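RabGDI protein (Plasmodium falciparum 3D7, PDB 3P1W) probably binds prenylated Rab GTPases and holds them in the GDP-bound state, as expected of a Rab GDP-dissociation inhibitor of the malaria parasite. Local coordinates at residues I92-L97 with D434-F439; L190-I195 with D219-Q224; Q347-Q352 with D360-L365. One frame throughout, in Å; residues are numbered along the deposited sequence.

Contact 1: residues I92-L97 with D434-F439; sequences IPKFIL and DATSHF
K94 reaches across to the loop 434-439 and plants its ammonium among the oxygens of that loop. NZ donates to T436 O at 2.8 Å and to D434 O at 2.9 Å, the second approached from well above its carbonyl plane. D434 OD1 makes a salt bridge with K94 NZ whose hydrogen bond is weak. With CG anti to its own carbonyl carbon (chi1 -76°) the lysine chain runs nearly straight over the loop, then bends at the last torsion (chi4 -82°) and turns NZ in among the oxygens. D434 itself is held by an Asx turn: its OD1 accepts from T436 N, while T436 OG1 donates to the same oxygen at 2.6 Å on the syn lone pair. Next to K94 the two backbones meet in a single bridge, F95 with H438, where F95 N donates to S437 O at 2.8 Å. This joins the approach to strand 96-97 to the loop between strand 427-429 and helix 440-454, near the centre of the molecule. K94 CB lies 3.9 Å from F439 CD1, and I96 runs side by side with F439, its CG1 touching the same ring carbon obliquely; L102 of helix 101-108 also packs on both I96 and F439. Water fills in where the protein atoms pack less closely: one accepts from K94 NZ at 2.9 Å and donates to H438 O; another accepts from D434 N and, weakly, from the lysine. Towards strand 96-97 a third water accepts from L97 N and, weakly, from F439 N.

Contact 2: residues L190-I195 with D219-Q224; sequences LTMLEI and DDYLKQ
The backbones of T191-L193 and L222-Q224 are joined by two amide-to-carbonyl bonds, M192 N to Q224 O at 3.1 Å and L193 N to L222 O at 3.2 Å. Both donors belong to the first turn of helix 192-198, whose start is a capping box: T191 OG1 accepts from E194 N at 3.2 Å, and E194 OE2 accepts from T191 N from above its carboxylate plane. The threonine also faces the other segment. With OG1 set between the backbone N and the carbonyl carbon (chi1 66°) for the cap, CG2 is left beside K223 O at 3.4 Å and CB beside L222 O. On the buried flank M192 meets Y221 obliquely. Its CG comes to the ring edge in the ring plane, 3.8 Å from Y221 CE1, before the bend at chi2 carries the sulfur away; F167 of helix 158-173 and L230 of helix 226-243 also touch this methionine. L222 CG covers part of one face of the same ring, and the hydroxyl of Y221 is hydrogen-bonded to that of Y196. The contact thus ties the start of helix 192-198 to the turn leading into helix 226-243 in the helical part of the protein. Nearer the surface, L193 CB packs 4.2 Å from L222 CB.

Contact 3: residues Q347-Q352 with D360-L365; sequences QIIIPQ and DIYINL
The carboxylate of D360 is gripped through both faces by Q352: the backbone N reaches OD1 from one face at 2.9 Å, and NE2 reaches the same oxygen from the opposite face at 3.1 Å. This double grip lies at the loop end of an antiparallel beta hairpin, where the chain turns from strand 346-350 to strand 361-367. The two flat groups stand almost perpendicular, 87° apart, yet OD1 lies in the amide plane of Q352, and the NE2 bond is nearly straight. Q352 CG sits between its backbone N and carbonyl carbon (chi1 64°), and the extended chain beyond it brings NE2 back to the aspartate. The other oxygen, OD2, bonds to H211 ND1. At the other end of the pairing the amides of Q347 and N364 lie side by side with planes 57° apart, and Q347 CG is 3.5 Å from N364 OD1. Q347 OE1 bonds to S437 OG of loop 434-439, and N364 ND2 to S437 O and, from segment 92-97, to P93 O; N364 OD1 has no polar partner in the model. The Y362 ring shares this side of the sheet and is met obliquely by I349 CG1. Between the strands, I348 with I363 and I350 with I361 are hydrogen-bonded pairs, and Q347 with N364 and I349 with Y362 non-hydrogen-bonded ones. I348, I350, I361 and I363 turn to the other side, where P398 of helix 396-400 packs on I350 and I361. On that side I350 CD1 bridges two neighbours on the opposite strand, lying 4.1 Å from I361 CG2 and 4.3 Å from I363 CD1.

From the N terminus, the chain first passes 92-97, which waits more than 300 residues for its partner 434-439, so contact 1 closes the longest loop. Contacts 2 and 3 are nested inside it, one after the other: contact 2 closes a short helical loop before contact 3 closes its hairpin. Contact 3 lies about 10 Å from contact 1, centre to centre, and touches it, both reaching the same mixed sheet. Contact 2 stands apart in the helical region, about 25 Å from contact 1 between centres, and its nearest atoms are about 6 Å from contact 3; H211, which bonds to both D219 and D360, spans that gap.

Contact 1: residues I92-L97 with D434-F439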
loop_
_atom_site.group_PDB
_atom_site.type_symbol
_atom_site.label_atom_id
_atom_site.label_comp_id
_atom_site.label_asym_id
_atom_site.label_seq_id
_atom_site.Cartn_x
_atom_site.Cartn_y
_atom_site.Cartn_z
ATOM N N ILE A 92 3.704 6.390 -5.567
ATOM C CA ILE A 92 2.791 5.713 -4.665
ATOM C C ILE A 92 3.618 4.848 -3.701
ATOM O O ILE A 92 3.714 3.624 -3.878
ATOM C CB ILE A 92 1.723 4.898 -5.422
ATOM C CG1 ILE A 92 0.962 5.770 -6.425
ATOM C CG2 ILE A 92 0.721 4.230 -4.444
ATOM C CD1 ILE A 92 -0.139 5.062 -7.226
ATOM N N PRO A 93 4.230 5.492 -2.686
ATOM C CA PRO A 93 5.063 4.764 -1.739
ATOM C C PRO A 93 4.168 4.056 -0.747
ATOM O O PRO A 93 3.443 4.700 0.057
ATOM C CB PRO A 93 5.893 5.851 -1.059
ATOM C CG PRO A 93 5.064 7.121 -1.154
ATOM C CD PRO A 93 4.236 6.952 -2.441
ATOM N N LYS A 94 4.132 2.750 -0.849
ATOM C CA LYS A 94 3.410 1.952 0.128
ATOM C C LYS A 94 4.404 1.072 0.875
ATOM O O LYS A 94 5.160 0.306 0.262
ATOM C CB LYS A 94 2.354 1.110 -0.559
ATOM C CG LYS A 94 1.103 1.913 -0.975
ATOM C CD LYS A 94 0.205 1.168 -1.901
ATOM C CE LYS A 94 -1.057 1.980 -2.270
ATOM N NZ LYS A 94 -2.194 1.952 -1.277
ATOM N N PHE A 95 4.360 1.130 2.186
ATOM C CA PHE A 95 5.166 0.211 2.979
ATOM C C PHE A 95 4.559 -1.203 3.067
ATOM O O PHE A 95 3.376 -1.421 2.840
ATOM C CB PHE A 95 5.380 0.773 4.382
ATOM C CG PHE A 95 6.063 2.096 4.439
ATOM C CD1 PHE A 95 7.047 2.459 3.545
ATOM C CD2 PHE A 95 5.770 2.972 5.473
ATOM C CE1 PHE A 95 7.704 3.674 3.665
ATOM C CE2 PHE A 95 6.423 4.186 5.574
ATOM C CZ PHE A 95 7.395 4.526 4.674
ATOM N N ILE A 96 5.399 -2.180 3.389
ATOM C CA ILE A 96 5.027 -3.596 3.286
ATOM C C ILE A 96 5.110 -4.270 4.655
ATOM O O ILE A 96 6.142 -4.208 5.330
ATOM C CB ILE A 96 5.979 -4.244 2.271
ATOM C CG1 ILE A 96 5.741 -3.630 0.886
ATOM C CG2 ILE A 96 5.844 -5.781 2.237
ATOM C CD1 ILE A 96 6.938 -3.756 -0.037
ATOM N N LEU A 97 4.011 -4.887 5.078
ATOM C CA LEU A 97 3.956 -5.571 6.361
ATOM C C LEU A 97 4.819 -6.844 6.307
ATOM O O LEU A 97 4.641 -7.691 5.417
ATOM C CB LEU A 97 2.499 -5.908 6.715
ATOM C CG LEU A 97 2.215 -6.458 8.124
ATOM C CD1 LEU A 97 2.466 -5.420 9.240
ATOM C CD2 LEU A 97 0.779 -6.993 8.228
ATOM N N ASP A 434 -5.178 2.614 -3.960
ATOM C CA ASP A 434 -5.920 3.454 -2.985
ATOM C C ASP A 434 -4.988 4.270 -2.095
ATOM O O ASP A 434 -3.752 4.204 -2.188
ATOM C CB ASP A 434 -6.913 2.581 -2.192
ATOM C CG ASP A 434 -6.236 1.655 -1.207
ATOM O OD1 ASP A 434 -5.079 1.915 -0.797
ATOM O OD2 ASP A 434 -6.864 0.654 -0.800
ATOM N N ALA A 435 -5.592 5.099 -1.237
ATOM C CA ALA A 435 -4.855 6.028 -0.414
ATOM C C ALA A 435 -4.014 5.376 0.692
ATOM O O ALA A 435 -3.202 6.068 1.299
ATOM C CB ALA A 435 -5.842 7.062 0.233
ATOM N N THR A 436 -4.198 4.087 0.981
ATOM C CA THR A 436 -3.502 3.500 2.153
ATOM C C THR A 436 -1.965 3.608 1.988
ATOM O O THR A 436 -1.463 3.560 0.883
ATOM C CB THR A 436 -3.916 2.054 2.419
ATOM O OG1 THR A 436 -3.610 1.219 1.285
ATOM C CG2 THR A 436 -5.445 1.953 2.690
ATOM N N SER A 437 -1.254 3.670 3.102
ATOM C CA SER A 437 0.198 3.897 3.127
ATOM C C SER A 437 0.952 2.558 3.166
ATOM O O SER A 437 2.191 2.522 3.243
ATOM C CB SER A 437 0.514 4.749 4.351
ATOM O OG SER A 437 -0.135 4.215 5.496
ATOM N N HIS A 438 0.193 1.468 3.171
ATOM C CA HIS A 438 0.752 0.134 3.190
ATOM C C HIS A 438 0.141 -0.678 2.063
ATOM O O HIS A 438 -0.817 -0.231 1.376
ATOM C CB HIS A 438 0.553 -0.554 4.558
ATOM C CG HIS A 438 -0.824 -0.419 5.133
ATOM N ND1 HIS A 438 -1.850 -1.289 4.826
ATOM C CD2 HIS A 438 -1.334 0.461 6.029
ATOM C CE1 HIS A 438 -2.934 -0.938 5.495
ATOM N NE2 HIS A 438 -2.649 0.125 6.234
ATOM N N PHE A 439 0.650 -1.893 1.876
ATOM C CA PHE A 439 0.444 -2.591 0.599
ATOM C C PHE A 439 -0.744 -3.570 0.580
ATOM O O PHE A 439 -1.094 -4.113 -0.478
ATOM C CB PHE A 439 1.732 -3.336 0.230
ATOM C CG PHE A 439 2.036 -3.362 -1.238
ATOM C CD1 PHE A 439 2.990 -2.503 -1.762
ATOM C CD2 PHE A 439 1.442 -4.311 -2.083
ATOM C CE1 PHE A 439 3.296 -2.534 -3.116
ATOM C CE2 PHE A 439 1.718 -4.348 -3.422
ATOM C CZ PHE A 439 2.639 -3.457 -3.957
HETATM O O HOH W 1 -3.935 -0.022 -3.326
HETATM O O HOH W 2 -2.540 -0.892 -0.696
HETATM O O HOH W 3 1.490 -4.711 3.493
#

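Contact 2: residues L190-I195 with D219-Q224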
loop_
_atom_site.group_PDB
_atom_site.type_symbol
_atom_site.label_atom_id
_atom_site.label_comp_id
_atom_site.label_asym_id
_atom_site.label_seq_id
_atom_site.Cartn_x
_atom_site.Cartn_y
_atom_site.Cartn_z
ATOM N N LEU A 190 -18.468 -14.647 19.142
ATOM C CA LEU A 190 -18.421 -13.262 19.603
ATOM C C LEU A 190 -17.851 -12.358 18.516
ATOM O O LEU A 190 -16.985 -12.773 17.733
ATOM C CB LEU A 190 -17.565 -13.136 20.861
ATOM C CG LEU A 190 -17.976 -13.951 22.095
ATOM C CD1 LEU A 190 -17.117 -13.534 23.269
ATOM C CD2 LEU A 190 -19.454 -13.788 22.419
ATOM N N THR A 191 -18.335 -11.117 18.490
ATOM C CA THR A 191 -17.796 -10.101 17.602
ATOM C C THR A 191 -16.543 -9.476 18.213
ATOM O O THR A 191 -16.289 -9.616 19.405
ATOM C CB THR A 191 -18.810 -8.974 17.342
ATOM O OG1 THR A 191 -19.045 -8.251 18.551
ATOM C CG2 THR A 191 -20.129 -9.532 16.802
ATOM N N MET A 192 -15.757 -8.755 17.411
ATOM C CA MET A 192 -14.580 -8.102 17.983
ATOM C C MET A 192 -14.985 -7.084 19.040
ATOM O O MET A 192 -14.261 -6.891 20.016
ATOM C CB MET A 192 -13.719 -7.413 16.913
ATOM C CG MET A 192 -12.360 -6.957 17.464
ATOM S SD MET A 192 -11.378 -8.348 18.057
ATOM C CE MET A 192 -10.210 -7.565 19.154
ATOM N N LEU A 193 -16.128 -6.431 18.844
ATOM C CA LEU A 193 -16.596 -5.415 19.782
ATOM C C LEU A 193 -16.841 -6.049 21.153
ATOM O O LEU A 193 -16.488 -5.481 22.176
ATOM C CB LEU A 193 -17.878 -4.740 19.273
ATOM C CG LEU A 193 -18.554 -3.758 20.245
ATOM C CD1 LEU A 193 -17.637 -2.597 20.576
ATOM C CD2 LEU A 193 -19.902 -3.264 19.720
ATOM N N GLU A 194 -17.424 -7.241 21.160
ATOM C CA GLU A 194 -17.658 -7.946 22.426
ATOM C C GLU A 194 -16.328 -8.290 23.102
ATOM O O GLU A 194 -16.231 -8.220 24.322
ATOM C CB GLU A 194 -18.530 -9.189 22.218
ATOM C CG GLU A 194 -19.972 -8.845 21.836
ATOM C CD GLU A 194 -20.808 -10.069 21.509
ATOM O OE1 GLU A 194 -21.387 -10.666 22.441
ATOM O OE2 GLU A 194 -20.906 -10.429 20.322
ATOM N N ILE A 195 -15.291 -8.598 22.314
ATOM C CA ILE A 195 -13.958 -8.848 22.879
ATOM C C ILE A 195 -13.361 -7.573 23.485
ATOM O O ILE A 195 -12.782 -7.612 24.565
ATOM C CB ILE A 195 -12.966 -9.406 21.841
ATOM C CG1 ILE A 195 -13.396 -10.790 21.346
ATOM C CG2 ILE A 195 -11.553 -9.468 22.445
ATOM C CD1 ILE A 195 -13.371 -11.876 22.425
ATOM N N ASP A 219 -14.678 0.917 10.656
ATOM C CA ASP A 219 -15.071 0.157 11.847
ATOM C C ASP A 219 -16.100 -0.955 11.597
ATOM O O ASP A 219 -16.701 -1.448 12.556
ATOM C CB ASP A 219 -15.557 1.121 12.924
ATOM C CG ASP A 219 -14.445 2.037 13.440
ATOM O OD1 ASP A 219 -13.230 1.712 13.304
ATOM O OD2 ASP A 219 -14.794 3.099 13.987
ATOM N N ASP A 220 -16.258 -1.402 10.349
ATOM C CA ASP A 220 -17.159 -2.547 10.045
ATOM C C ASP A 220 -16.744 -3.828 10.784
ATOM O O ASP A 220 -17.603 -4.625 11.179
ATOM C CB ASP A 220 -17.210 -2.833 8.532
ATOM C CG ASP A 220 -17.842 -1.693 7.725
ATOM O OD1 ASP A 220 -18.399 -0.742 8.307
ATOM O OD2 ASP A 220 -17.779 -1.760 6.491
ATOM N N TYR A 221 -15.441 -4.024 10.985
ATOM C CA TYR A 221 -14.935 -5.209 11.692
ATOM C C TYR A 221 -15.539 -5.417 13.080
ATOM O O TYR A 221 -15.576 -6.547 13.555
ATOM C CB TYR A 221 -13.403 -5.189 11.823
ATOM C CG TYR A 221 -12.889 -4.267 12.904
ATOM C CD1 TYR A 221 -12.646 -4.739 14.185
ATOM C CD2 TYR A 221 -12.678 -2.922 12.651
ATOM C CE1 TYR A 221 -12.179 -3.912 15.174
ATOM C CE2 TYR A 221 -12.217 -2.072 13.647
ATOM C CZ TYR A 221 -11.963 -2.575 14.911
ATOM O OH TYR A 221 -11.524 -1.753 15.919
ATOM N N LEU A 222 -15.996 -4.337 13.713
ATOM C CA LEU A 222 -16.541 -4.385 15.072
ATOM C C LEU A 222 -17.700 -5.359 15.168
ATOM O O LEU A 222 -17.850 -6.036 16.171
ATOM C CB LEU A 222 -17.005 -3.000 15.537
ATOM C CG LEU A 222 -15.909 -1.992 15.917
ATOM C CD1 LEU A 222 -16.541 -0.641 16.260
ATOM C CD2 LEU A 222 -15.052 -2.483 17.070
ATOM N N LYS A 223 -18.493 -5.429 14.105
ATOM C CA LYS A 223 -19.680 -6.285 14.058
ATOM C C LYS A 223 -19.392 -7.683 13.518
ATOM O O LYS A 223 -20.240 -8.546 13.593
ATOM C CB LYS A 223 -20.751 -5.613 13.200
ATOM C CG LYS A 223 -21.208 -4.279 13.785
ATOM C CD LYS A 223 -22.214 -3.547 12.880
ATOM C CE LYS A 223 -23.242 -2.775 13.728
ATOM N NZ LYS A 223 -24.197 -1.984 12.892
ATOM N N GLN A 224 -18.202 -7.895 12.968
ATOM C CA GLN A 224 -17.787 -9.193 12.442
ATOM C C GLN A 224 -17.177 -10.077 13.539
ATOM O O GLN A 224 -16.760 -9.571 14.586
ATOM C CB GLN A 224 -16.749 -8.991 11.333
ATOM C CG GLN A 224 -17.254 -8.219 10.128
ATOM C CD GLN A 224 -16.217 -8.135 9.007
ATOM O OE1 GLN A 224 -15.079 -7.705 9.221
ATOM N NE2 GLN A 224 -16.614 -8.541 7.802
#

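Contact 3: residues Q347-Q352 with D360-L365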
loop_
_atom_site.group_PDB
_atom_site.type_symbol
_atom_site.label_atom_id
_atom_site.label_comp_id
_atom_site.label_asym_id
_atom_site.label_seq_id
_atom_site.Cartn_x
_atom_site.Cartn_y
_atom_site.Cartn_z
ATOM N N GLN A 347 5.606 5.911 9.214
ATOM C CA GLN A 347 4.221 5.882 8.752
ATOM C C GLN A 347 3.349 6.540 9.833
ATOM O O GLN A 347 3.523 6.259 11.042
ATOM C CB GLN A 347 3.759 4.439 8.550
ATOM C CG GLN A 347 2.291 4.279 8.061
ATOM C CD GLN A 347 1.957 2.830 7.702
ATOM O OE1 GLN A 347 1.191 2.552 6.773
ATOM N NE2 GLN A 347 2.560 1.908 8.417
ATOM N N ILE A 348 2.450 7.422 9.414
ATOM C CA ILE A 348 1.461 8.028 10.282
ATOM C C ILE A 348 0.086 7.710 9.745
ATOM O O ILE A 348 -0.209 7.994 8.588
ATOM C CB ILE A 348 1.619 9.568 10.369
ATOM C CG1 ILE A 348 3.020 9.981 10.856
ATOM C CG2 ILE A 348 0.543 10.198 11.255
ATOM C CD1 ILE A 348 3.336 11.456 10.591
ATOM N N ILE A 349 -0.710 7.043 10.557
ATOM C CA ILE A 349 -2.070 6.707 10.240
ATOM C C ILE A 349 -2.977 7.696 10.959
ATOM O O ILE A 349 -2.918 7.827 12.200
ATOM C CB ILE A 349 -2.382 5.252 10.618
ATOM C CG1 ILE A 349 -1.533 4.312 9.751
ATOM C CG2 ILE A 349 -3.907 4.942 10.473
ATOM C CD1 ILE A 349 -1.541 2.837 10.152
ATOM N N ILE A 350 -3.831 8.364 10.192
ATOM C CA ILE A 350 -4.793 9.322 10.774
ATOM C C ILE A 350 -6.228 8.777 10.690
ATOM O O ILE A 350 -6.849 8.787 9.604
ATOM C CB ILE A 350 -4.717 10.691 10.110
ATOM C CG1 ILE A 350 -3.271 11.215 10.060
ATOM C CG2 ILE A 350 -5.704 11.684 10.868
ATOM C CD1 ILE A 350 -3.094 12.541 9.284
ATOM N N PRO A 351 -6.750 8.270 11.823
ATOM C CA PRO A 351 -8.096 7.704 11.791
ATOM C C PRO A 351 -9.117 8.768 11.418
ATOM O O PRO A 351 -9.028 9.906 11.871
ATOM C CB PRO A 351 -8.294 7.171 13.206
ATOM C CG PRO A 351 -6.914 6.940 13.713
ATOM C CD PRO A 351 -6.048 7.962 13.085
ATOM N N GLN A 352 -10.060 8.387 10.569
ATOM C CA GLN A 352 -11.012 9.324 9.981
ATOM C C GLN A 352 -11.782 10.190 11.006
ATOM O O GLN A 352 -12.031 11.381 10.753
ATOM C CB GLN A 352 -11.956 8.555 9.053
ATOM C CG GLN A 352 -12.842 7.513 9.782
ATOM C CD GLN A 352 -13.463 6.534 8.843
ATOM O OE1 GLN A 352 -14.676 6.531 8.684
ATOM N NE2 GLN A 352 -12.646 5.713 8.187
ATOM N N ASP A 360 -9.766 7.428 6.178
ATOM C CA ASP A 360 -8.523 7.756 6.870
ATOM C C ASP A 360 -7.572 8.567 5.957
ATOM O O ASP A 360 -7.682 8.526 4.715
ATOM C CB ASP A 360 -7.812 6.497 7.353
ATOM C CG ASP A 360 -8.544 5.766 8.489
ATOM O OD1 ASP A 360 -9.695 6.117 8.881
ATOM O OD2 ASP A 360 -7.934 4.791 8.986
ATOM N N ILE A 361 -6.631 9.254 6.572
ATOM C CA ILE A 361 -5.532 9.909 5.849
ATOM C C ILE A 361 -4.226 9.298 6.332
ATOM O O ILE A 361 -4.121 8.870 7.501
ATOM C CB ILE A 361 -5.598 11.433 6.000
ATOM C CG1 ILE A 361 -6.899 11.943 5.333
ATOM C CG2 ILE A 361 -4.371 12.121 5.418
ATOM C CD1 ILE A 361 -7.117 13.480 5.385
ATOM N N TYR A 362 -3.247 9.232 5.436
ATOM C CA TYR A 362 -1.990 8.550 5.689
ATOM C C TYR A 362 -0.803 9.419 5.303
ATOM O O TYR A 362 -0.881 10.195 4.373
ATOM C CB TYR A 362 -1.946 7.240 4.903
ATOM C CG TYR A 362 -3.188 6.368 5.030
ATOM C CD1 TYR A 362 -3.234 5.322 5.955
ATOM C CD2 TYR A 362 -4.326 6.596 4.243
ATOM C CE1 TYR A 362 -4.350 4.515 6.083
ATOM C CE2 TYR A 362 -5.464 5.799 4.368
ATOM C CZ TYR A 362 -5.472 4.761 5.282
ATOM O OH TYR A 362 -6.579 3.976 5.430
ATOM N N ILE A 363 0.307 9.275 6.026
ATOM C CA ILE A 363 1.547 9.970 5.693
ATOM C C ILE A 363 2.707 8.984 5.796
ATOM O O ILE A 363 2.894 8.362 6.850
ATOM C CB ILE A 363 1.843 11.162 6.608
ATOM C CG1 ILE A 363 0.623 12.060 6.766
ATOM C CG2 ILE A 363 3.097 11.892 6.131
ATOM C CD1 ILE A 363 0.796 13.282 7.725
ATOM N N ASN A 364 3.452 8.815 4.702
ATOM C CA ASN A 364 4.715 8.068 4.736
ATOM C C ASN A 364 5.888 9.011 4.641
ATOM O O ASN A 364 5.801 10.029 3.983
ATOM C CB ASN A 364 4.765 7.051 3.625
ATOM C CG ASN A 364 3.989 5.813 3.973
ATOM O OD1 ASN A 364 3.613 5.612 5.145
ATOM N ND2 ASN A 364 3.730 4.973 2.985
ATOM N N LEU A 365 6.977 8.674 5.323
ATOM C CA LEU A 365 8.163 9.500 5.328
ATOM C C LEU A 365 9.331 8.577 4.984
ATOM O O LEU A 365 9.477 7.515 5.612
ATOM C CB LEU A 365 8.348 10.146 6.716
ATOM C CG LEU A 365 9.536 11.034 7.048
ATOM C CD1 LEU A 365 10.848 10.267 7.178
ATOM C CD2 LEU A 365 9.693 12.215 6.072
#